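Local coordinates for molybdopterin-guanine dinucleotide biosynthesis protein B (Bacillus subtilis subsp. spizizenii, PDB 4OYH) that binds GTP, probably hydrolyses it weakly, and may act as an adapter in the making and use of the molybdopterin guanine dinucleotide cofactor, at residues R93-Y98 / D104-E109; L31-E36 / L166-L171; V16-S21 / L128-T133. The protein carries 2 engineered substitutions. All coordinates share one frame; numbering follows the deposited sequence.

In the fold
The contacts join helices, loops and one strand of a P-loop NTPase-type fold. Contact 1 packs helix 91-100 on strand 105-109, contact 2 joins helices 23-35 and 161-171, and contact 3 sets the loop after strand 12-16 against 128-133. Contacts 1 and 2 are neighbours, their centres about 15 Å apart; Leu106 O lies 3.7 Å from Leu171 CD2, and both touch the second subunit. Contact 3, with the sulfate, lies across the chain's centre from both, its centre about 21 and 22 Å from those of contacts 1 and 2. Its Asn20 and Ser21 are probable GTP-binding residues, as is Asp104 of contact 1, whose side chain is about 9 Å from that of Ala34 in contact 2.

Contact 1. Residues R93-Y98 / D104-E109; sequences RLIELY and DCLLIE
Leu106 reaches from strand 105-109 to helix 91-100 with its two methyls parted between Ile95 and Tyr98, about one helical turn apart. CD1 sits over one face of the Tyr98 ring, 3.8 Å from its centroid, in a CH-pi contact 16° off the ring normal. It is displaced toward the rim on the CE2 side, where Leu106 CD1 to Tyr98 CE2 measures 3.7 Å. The two side chains cross at about a right angle. Leu106 points at the helix, and chi1 175° (CG anti to the backbone N) with chi2 65° brings its other methyl, CD2, to within 3.9 Å of Ile95 CG1. Ile95 also packs on Ile12 of the adjoining strand 12-16, and the Tyr98 hydroxyl is hydrogen-bonded to Cys43 O on strand 41-46, the neighbour on the other flank. The helix thus spans three adjacent strands of the sheet, while Leu81 of the second subunit packs on Leu94 and Leu97. Across the two segments the contact is wholly apolar and buried: dispersion and the ring face hold Leu106, while the one polar group of the trio is satisfied by a strand carbonyl.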
loop_
_atom_site.group_PDB
_atom_site.type_symbol
_atom_site.label_atom_id
_atom_site.label_comp_id
_atom_site.label_asym_id
_atom_site.label_seq_id
_atom_site.Cartn_x
_atom_site.Cartn_y
_atom_site.Cartn_z
ATOM N N ARG A 93 -11.171 -8.168 -4.763
ATOM C CA ARG A 93 -9.948 -8.326 -4.004
ATOM C C ARG A 93 -9.511 -7.032 -3.325
ATOM O O ARG A 93 -8.968 -7.075 -2.211
ATOM C CB ARG A 93 -8.852 -8.847 -4.920
ATOM C CG ARG A 93 -9.021 -10.345 -5.203
ATOM C CD ARG A 93 -7.873 -10.891 -5.988
ATOM N NE ARG A 93 -8.139 -10.872 -7.423
ATOM C CZ ARG A 93 -8.402 -11.950 -8.163
ATOM N NH1 ARG A 93 -8.440 -13.172 -7.620
ATOM N NH2 ARG A 93 -8.629 -11.805 -9.464
ATOM N N LEU A 94 -9.752 -5.883 -3.954
ATOM C CA LEU A 94 -9.380 -4.634 -3.287
ATOM C C LEU A 94 -10.259 -4.444 -2.056
ATOM O O LEU A 94 -9.774 -3.979 -1.044
ATOM C CB LEU A 94 -9.481 -3.423 -4.221
ATOM C CG LEU A 94 -8.468 -3.478 -5.379
ATOM C CD1 LEU A 94 -8.968 -2.660 -6.535
ATOM C CD2 LEU A 94 -7.078 -3.013 -4.950
ATOM N N ILE A 95 -11.516 -4.875 -2.118
ATOM C CA ILE A 95 -12.403 -4.703 -0.985
ATOM C C ILE A 95 -11.995 -5.654 0.149
ATOM O O ILE A 95 -11.982 -5.253 1.305
ATOM C CB ILE A 95 -13.880 -4.875 -1.401
ATOM C CG1 ILE A 95 -14.292 -3.667 -2.251
ATOM C CG2 ILE A 95 -14.796 -4.909 -0.192
ATOM C CD1 ILE A 95 -15.670 -3.749 -2.827
ATOM N N GLU A 96 -11.611 -6.875 -0.172
ATOM C CA GLU A 96 -11.080 -7.791 0.845
ATOM C C GLU A 96 -9.851 -7.205 1.562
ATOM O O GLU A 96 -9.703 -7.297 2.793
ATOM C CB GLU A 96 -10.711 -9.132 0.222
ATOM C CG GLU A 96 -11.911 -9.915 -0.300
ATOM C CD GLU A 96 -11.533 -11.035 -1.283
ATOM O OE1 GLU A 96 -10.395 -11.050 -1.792
ATOM O OE2 GLU A 96 -12.386 -11.906 -1.552
ATOM N N LEU A 97 -8.977 -6.601 0.781
ATOM C CA LEU A 97 -7.833 -5.922 1.334
ATOM C C LEU A 97 -8.314 -4.910 2.362
ATOM O O LEU A 97 -7.764 -4.864 3.435
ATOM C CB LEU A 97 -7.011 -5.238 0.250
ATOM C CG LEU A 97 -5.473 -5.128 0.330
ATOM C CD1 LEU A 97 -4.995 -3.839 -0.370
ATOM C CD2 LEU A 97 -4.892 -5.206 1.721
ATOM N N TYR A 98 -9.332 -4.114 2.047
ATOM C CA TYR A 98 -9.795 -3.097 2.996
ATOM C C TYR A 98 -10.384 -3.727 4.255
ATOM O O TYR A 98 -10.269 -3.156 5.339
ATOM C CB TYR A 98 -10.831 -2.161 2.368
ATOM C CG TYR A 98 -10.191 -1.066 1.583
ATOM C CD1 TYR A 98 -9.781 -1.293 0.291
ATOM C CD2 TYR A 98 -9.940 0.177 2.138
ATOM C CE1 TYR A 98 -9.157 -0.310 -0.461
ATOM C CE2 TYR A 98 -9.323 1.184 1.388
ATOM C CZ TYR A 98 -8.917 0.921 0.084
ATOM O OH TYR A 98 -8.292 1.872 -0.709
ATOM N N ASP A 104 -14.072 0.294 8.600
ATOM C CA ASP A 104 -15.522 0.072 8.809
ATOM C C ASP A 104 -16.329 0.056 7.512
ATOM O O ASP A 104 -17.419 -0.487 7.448
ATOM C CB ASP A 104 -16.155 1.178 9.676
ATOM C CG ASP A 104 -15.659 1.194 11.117
ATOM O OD1 ASP A 104 -15.127 0.155 11.598
ATOM O OD2 ASP A 104 -15.848 2.266 11.767
ATOM N N CYS A 105 -15.817 0.736 6.500
ATOM C CA CYS A 105 -16.594 1.024 5.310
ATOM C C CYS A 105 -15.699 1.626 4.232
ATOM O O CYS A 105 -14.502 1.805 4.446
ATOM C CB CYS A 105 -17.745 1.965 5.646
ATOM S SG CYS A 105 -17.237 3.453 6.515
ATOM N N LEU A 106 -16.263 1.915 3.067
ATOM C CA LEU A 106 -15.411 2.300 1.947
ATOM C C LEU A 106 -16.083 3.247 0.961
ATOM O O LEU A 106 -17.210 3.023 0.490
ATOM C CB LEU A 106 -14.910 1.043 1.253
ATOM C CG LEU A 106 -14.096 1.239 -0.032
ATOM C CD1 LEU A 106 -12.738 1.973 0.235
ATOM C CD2 LEU A 106 -13.898 -0.092 -0.679
ATOM N N LEU A 107 -15.358 4.332 0.711
ATOM C CA LEU A 107 -15.651 5.322 -0.316
ATOM C C LEU A 107 -14.821 4.993 -1.536
ATOM O O LEU A 107 -13.600 4.907 -1.444
ATOM C CB LEU A 107 -15.303 6.742 0.153
ATOM C CG LEU A 107 -16.280 7.912 0.020
ATOM C CD1 LEU A 107 -15.535 9.211 -0.036
ATOM C CD2 LEU A 107 -17.177 7.792 -1.139
ATOM N N ILE A 108 -15.471 4.796 -2.676
ATOM C CA ILE A 108 -14.734 4.519 -3.917
ATOM C C ILE A 108 -14.941 5.661 -4.925
ATOM O O ILE A 108 -16.084 6.053 -5.183
ATOM C CB ILE A 108 -15.186 3.208 -4.556
ATOM C CG1 ILE A 108 -15.174 2.079 -3.508
ATOM C CG2 ILE A 108 -14.339 2.942 -5.773
ATOM C CD1 ILE A 108 -15.146 0.702 -4.064
ATOM N N GLU A 109 -13.852 6.205 -5.473
ATOM C CA GLU A 109 -13.938 7.060 -6.660
ATOM C C GLU A 109 -13.773 6.170 -7.914
ATOM O O GLU A 109 -12.744 5.522 -8.066
ATOM C CB GLU A 109 -12.877 8.168 -6.595
ATOM C CG GLU A 109 -12.634 8.957 -7.893
ATOM C CD GLU A 109 -11.694 10.169 -7.699
ATOM O OE1 GLU A 109 -11.173 10.689 -8.703
ATOM O OE2 GLU A 109 -11.482 10.614 -6.555
#

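Contact 2. Residues L31-E36 / L166-L171. Engineered in segment 166-171: Leu166 (natural residue Phe).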
loop_
_atom_site.group_PDB
_atom_site.type_symbol
_atom_site.label_atom_id
_atom_site.label_comp_id
_atom_site.label_asym_id
_atom_site.label_seq_id
_atom_site.Cartn_x
_atom_site.Cartn_y
_atom_site.Cartn_z
ATOM N N LEU A 31 -14.852 12.883 3.427
ATOM C CA LEU A 31 -13.849 12.321 4.316
ATOM C C LEU A 31 -13.593 13.205 5.549
ATOM O O LEU A 31 -13.455 12.684 6.664
ATOM C CB LEU A 31 -12.554 12.074 3.573
ATOM C CG LEU A 31 -12.638 11.004 2.493
ATOM C CD1 LEU A 31 -11.340 10.944 1.686
ATOM C CD2 LEU A 31 -12.964 9.642 3.111
ATOM N N GLU A 32 -13.563 14.522 5.353
ATOM C CA GLU A 32 -13.382 15.476 6.452
ATOM C C GLU A 32 -14.480 15.225 7.478
ATOM O O GLU A 32 -14.211 14.990 8.654
ATOM C CB GLU A 32 -13.416 16.934 5.945
ATOM C CG GLU A 32 -12.160 17.366 5.118
ATOM C CD GLU A 32 -12.416 18.444 4.034
ATOM O OE1 GLU A 32 -11.445 18.900 3.386
ATOM O OE2 GLU A 32 -13.580 18.835 3.817
ATOM N N LYS A 33 -15.722 15.204 7.020
ATOM C CA LYS A 33 -16.816 15.005 7.943
ATOM C C LYS A 33 -16.819 13.608 8.575
ATOM O O LYS A 33 -17.333 13.457 9.666
ATOM C CB LYS A 33 -18.157 15.279 7.265
ATOM C CG LYS A 33 -19.224 15.715 8.259
ATOM C CD LYS A 33 -20.332 16.540 7.615
ATOM C CE LYS A 33 -21.325 17.059 8.660
ATOM N NZ LYS A 33 -22.640 17.506 8.080
ATOM N N ALA A 34 -16.240 12.604 7.929
ATOM C CA ALA A 34 -16.136 11.278 8.549
ATOM C C ALA A 34 -15.074 11.202 9.681
ATOM O O ALA A 34 -15.231 10.422 10.629
ATOM C CB ALA A 34 -15.828 10.221 7.492
ATOM N N SER A 35 -14.001 11.979 9.554
ATOM C CA SER A 35 -12.986 12.122 10.607
ATOM C C SER A 35 -13.653 12.529 11.918
ATOM O O SER A 35 -13.785 11.703 12.825
ATOM C CB SER A 35 -11.931 13.154 10.207
ATOM O OG SER A 35 -11.221 12.743 9.050
ATOM N N GLU A 36 -14.110 13.781 12.010
ATOM C CA GLU A 36 -15.159 14.122 12.984
ATOM C C GLU A 36 -16.201 13.012 12.838
ATOM O O GLU A 36 -16.363 12.494 11.755
ATOM C CB GLU A 36 -15.772 15.493 12.716
ATOM C CG GLU A 36 -14.778 16.555 12.275
ATOM C CD GLU A 36 -13.649 16.773 13.289
ATOM O OE1 GLU A 36 -13.825 16.414 14.476
ATOM O OE2 GLU A 36 -12.583 17.307 12.902
ATOM N N LEU A 166 -25.987 12.531 2.954
ATOM C CA LEU A 166 -26.650 11.377 2.405
ATOM C C LEU A 166 -25.612 10.286 2.252
ATOM O O LEU A 166 -25.888 9.130 2.500
ATOM C CB LEU A 166 -27.341 11.711 1.070
ATOM C CG LEU A 166 -28.020 10.561 0.324
ATOM C CD1 LEU A 166 -29.069 11.079 -0.597
ATOM C CD2 LEU A 166 -27.059 9.766 -0.531
ATOM N N VAL A 167 -24.399 10.630 1.876
ATOM C CA VAL A 167 -23.431 9.571 1.653
ATOM C C VAL A 167 -23.012 8.952 2.977
ATOM O O VAL A 167 -22.834 7.745 3.080
ATOM C CB VAL A 167 -22.199 10.071 0.896
ATOM C CG1 VAL A 167 -21.160 8.961 0.792
ATOM C CG2 VAL A 167 -22.574 10.535 -0.480
ATOM N N LEU A 168 -22.894 9.785 3.999
ATOM C CA LEU A 168 -22.408 9.330 5.285
ATOM C C LEU A 168 -23.415 8.455 5.974
ATOM O O LEU A 168 -23.064 7.512 6.704
ATOM C CB LEU A 168 -22.049 10.529 6.159
ATOM C CG LEU A 168 -20.751 11.207 5.723
ATOM C CD1 LEU A 168 -20.688 12.649 6.164
ATOM C CD2 LEU A 168 -19.611 10.460 6.297
ATOM N N SER A 169 -24.679 8.720 5.728
ATOM C CA SER A 169 -25.700 7.931 6.385
ATOM C C SER A 169 -25.662 6.545 5.769
ATOM O O SER A 169 -25.908 5.555 6.471
ATOM C CB SER A 169 -27.097 8.584 6.273
ATOM O OG SER A 169 -27.766 8.203 5.080
ATOM N N GLN A 170 -25.315 6.453 4.481
ATOM C CA GLN A 170 -25.283 5.140 3.831
ATOM C C GLN A 170 -24.029 4.419 4.259
ATOM O O GLN A 170 -24.009 3.203 4.340
ATOM C CB GLN A 170 -25.321 5.241 2.299
ATOM C CG GLN A 170 -26.460 6.082 1.716
ATOM C CD GLN A 170 -27.810 5.626 2.168
ATOM O OE1 GLN A 170 -28.257 4.531 1.844
ATOM N NE2 GLN A 170 -28.468 6.458 2.930
ATOM N N LEU A 171 -22.960 5.163 4.521
ATOM C CA LEU A 171 -21.758 4.512 5.031
ATOM C C LEU A 171 -21.940 4.090 6.498
ATOM O O LEU A 171 -21.180 3.259 6.971
ATOM C CB LEU A 171 -20.553 5.417 4.867
ATOM C CG LEU A 171 -20.236 5.834 3.409
ATOM C CD1 LEU A 171 -19.145 6.877 3.381
ATOM C CD2 LEU A 171 -19.849 4.641 2.568
#
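Lys33 NZ forms a salt bridge with Asp165 OD1, one residue ahead of 166-171, while the carbon part of the same side chain lies against Leu168. Between the segments themselves the contact is made by carbon. Leu168 points at helix 23-35 and splits its methyls: CD1 lies 3.8 Å from Lys33 CB and 4.0 Å from Lys33 CG, whereas CD2 meets Ala34 CB at 4.0 Å. The first torsion of Lys33, -153°, turns CG roughly opposite its backbone nitrogen, and the chain runs on extended, which carries the amine past the leucine, crossing it obliquely, to the acid. Ala34, with a lone methyl, lets the helices come near, the CA atoms of Ala34 and Leu168 being 7.3 Å apart. Leu168 also packs on Ile30 and Leu39, and Ala34 on Leu39 and Leu41. The contact joins the helix that follows the P-loop to the C-terminal helix on the same side of the parallel sheet, where Leu31 and Leu171 both pack on Leu41. Chemically it is a buried leucine flanked by an ion pair at the partly exposed Lys33: the lysine methylenes cover part of the apolar surface, and its charge is probably balanced by Asp165.

Contact 3. Residues V16-S21 / L128-T133; sequences VGFQNS and LEALKT. With SO4 (sulfate ion), chain F.
Phe18 holds its CG anti to the carbonyl carbon (chi1 -67°), which swings the ring from the loop toward 128-133; Leu131 likewise has CG beside its backbone N (chi1 -52°), and its methyls rise to meet that ring. Leu131 CD2 lies over one face, 4.0 Å from the ring centroid and 13° off the normal, a CH-pi contact. Leu131 CG approaches Phe18 CE2 at 3.9 Å, and the leucine covers the CE2-CZ side of the face. Ala130 comes from another direction: its CB stands at the ring edge, in plane, 3.6 Å from Phe18 CZ. Replacing Phe18 with an alanine would probably leave the Leu131 methyls and Ala130 CB without their aromatic partner and open a gap between the loop and 128-133. The loop fits a P-loop (Walker A) running from strand 12-16 into helix 23-35, with Gly17 at its start; Gly17 CA lies 4.2 Å from Leu131 CD1. Phe18 to Ser21 form a type II beta turn, closed by Ser21 N to Phe18 O at 3.2 Å. From within the turn, the amides of Asn20 and Ser21, both probable GTP-binding residues, face a sulfate, probably from the crystallisation liquor and consistent with a phosphate position of GTP. The hydrogen bond from Asn20 N to sulfate O1 is modelled doubtfully short, and that from Ser21 N to sulfate O4, 3.1 Å, is weak. Gly22 N and Lys23 N also bind this anion. Leu131, the centre of an inverse gamma turn, also packs on Leu122 of strand 118-122.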
loop_
_atom_site.group_PDB
_atom_site.type_symbol
_atom_site.label_atom_id
_atom_site.label_comp_id
_atom_site.label_asym_id
_atom_site.label_seq_id
_atom_site.Cartn_x
_atom_site.Cartn_y
_atom_site.Cartn_z
ATOM N N VAL A 16 -19.001 8.519 -9.021
ATOM C CA VAL A 16 -18.679 8.400 -10.423
ATOM C C VAL A 16 -19.108 9.663 -11.153
ATOM O O VAL A 16 -20.053 10.325 -10.761
ATOM C CB VAL A 16 -19.334 7.172 -11.089
ATOM C CG1 VAL A 16 -19.017 5.937 -10.330
ATOM C CG2 VAL A 16 -20.792 7.348 -11.268
ATOM N N GLY A 17 -18.399 9.974 -12.227
ATOM C CA GLY A 17 -18.496 11.263 -12.897
ATOM C C GLY A 17 -17.276 11.418 -13.807
ATOM O O GLY A 17 -16.202 10.932 -13.466
ATOM N N PHE A 18 -17.453 12.046 -14.974
ATOM C CA PHE A 18 -16.332 12.466 -15.845
ATOM C C PHE A 18 -15.307 13.326 -15.121
ATOM O O PHE A 18 -15.587 13.940 -14.077
ATOM C CB PHE A 18 -16.860 13.230 -17.088
ATOM C CG PHE A 18 -17.654 12.347 -18.025
ATOM C CD1 PHE A 18 -17.049 11.298 -18.670
ATOM C CD2 PHE A 18 -18.998 12.527 -18.209
ATOM C CE1 PHE A 18 -17.756 10.479 -19.497
ATOM C CE2 PHE A 18 -19.699 11.709 -19.040
ATOM C CZ PHE A 18 -19.076 10.680 -19.674
ATOM N N GLN A 19 -14.100 13.344 -15.675
ATOM C CA GLN A 19 -13.037 14.213 -15.188
ATOM C C GLN A 19 -13.528 15.639 -15.042
ATOM O O GLN A 19 -14.281 16.131 -15.886
ATOM C CB GLN A 19 -11.859 14.138 -16.140
ATOM C CG GLN A 19 -10.577 14.745 -15.625
ATOM C CD GLN A 19 -9.496 14.679 -16.675
ATOM O OE1 GLN A 19 -9.378 13.676 -17.390
ATOM N NE2 GLN A 19 -8.719 15.755 -16.804
ATOM N N ASN A 20 -13.131 16.276 -13.942
ATOM C CA ASN A 20 -13.454 17.674 -13.653
ATOM C C ASN A 20 -14.935 17.961 -13.348
ATOM O O ASN A 20 -15.409 19.100 -13.466
ATOM C CB ASN A 20 -12.968 18.552 -14.807
ATOM C CG ASN A 20 -11.484 18.362 -15.075
ATOM O OD1 ASN A 20 -11.085 17.921 -16.157
ATOM N ND2 ASN A 20 -10.660 18.664 -14.073
ATOM N N SER A 21 -15.641 16.935 -12.883
ATOM C CA SER A 21 -17.004 17.083 -12.339
ATOM C C SER A 21 -17.079 17.659 -10.905
ATOM O O SER A 21 -18.127 18.060 -10.459
ATOM C CB SER A 21 -17.702 15.712 -12.358
ATOM O OG SER A 21 -17.629 15.150 -13.657
ATOM N N LEU A 128 -25.193 11.767 -18.044
ATOM C CA LEU A 128 -25.807 10.565 -17.463
ATOM C C LEU A 128 -25.902 9.409 -18.447
ATOM O O LEU A 128 -25.964 8.260 -18.031
ATOM C CB LEU A 128 -27.201 10.875 -16.919
ATOM C CG LEU A 128 -27.728 9.913 -15.840
ATOM C CD1 LEU A 128 -26.856 9.877 -14.590
ATOM C CD2 LEU A 128 -29.137 10.297 -15.445
ATOM N N GLU A 129 -25.882 9.706 -19.743
ATOM C CA GLU A 129 -25.965 8.671 -20.764
ATOM C C GLU A 129 -24.732 7.804 -20.811
ATOM O O GLU A 129 -24.817 6.596 -20.602
ATOM C CB GLU A 129 -26.199 9.296 -22.134
ATOM C CG GLU A 129 -27.673 9.408 -22.498
ATOM C CD GLU A 129 -28.523 9.899 -21.338
ATOM O OE1 GLU A 129 -29.434 9.149 -20.927
ATOM O OE2 GLU A 129 -28.275 11.023 -20.838
ATOM N N ALA A 130 -23.582 8.401 -21.100
ATOM C CA ALA A 130 -22.342 7.632 -21.133
ATOM C C ALA A 130 -21.983 7.014 -19.761
ATOM O O ALA A 130 -21.261 6.011 -19.691
ATOM C CB ALA A 130 -21.208 8.501 -21.633
ATOM N N LEU A 131 -22.481 7.597 -18.674
ATOM C CA LEU A 131 -22.275 7.008 -17.350
ATOM C C LEU A 131 -23.410 5.998 -17.172
ATOM O O LEU A 131 -24.484 6.304 -16.666
ATOM C CB LEU A 131 -22.248 8.074 -16.242
ATOM C CG LEU A 131 -21.281 9.221 -16.517
ATOM C CD1 LEU A 131 -21.590 10.440 -15.659
ATOM C CD2 LEU A 131 -19.831 8.767 -16.324
ATOM N N LYS A 132 -23.152 4.799 -17.671
ATOM C CA LYS A 132 -24.120 3.722 -17.712
ATOM C C LYS A 132 -23.875 2.859 -16.474
ATOM O O LYS A 132 -22.795 2.284 -16.330
ATOM C CB LYS A 132 -23.949 2.927 -19.031
ATOM C CG LYS A 132 -25.092 1.974 -19.405
ATOM C CD LYS A 132 -25.116 0.699 -18.526
ATOM C CE LYS A 132 -26.404 0.579 -17.678
ATOM N NZ LYS A 132 -26.284 -0.262 -16.440
ATOM N N THR A 133 -24.836 2.768 -15.567
ATOM C CA THR A 133 -24.587 1.967 -14.366
ATOM C C THR A 133 -25.776 1.786 -13.438
ATOM O O THR A 133 -26.772 2.512 -13.499
ATOM C CB THR A 133 -23.434 2.580 -13.511
ATOM O OG1 THR A 133 -23.032 1.648 -12.492
ATOM C CG2 THR A 133 -23.854 3.912 -12.894
HETATM S S SO4 F . -12.757 15.631 -10.791
HETATM O O1 SO4 F . -11.880 15.376 -11.939
HETATM O O2 SO4 F . -12.134 14.999 -9.644
HETATM O O3 SO4 F . -13.040 17.052 -10.621
HETATM O O4 SO4 F . -14.068 15.013 -10.990
#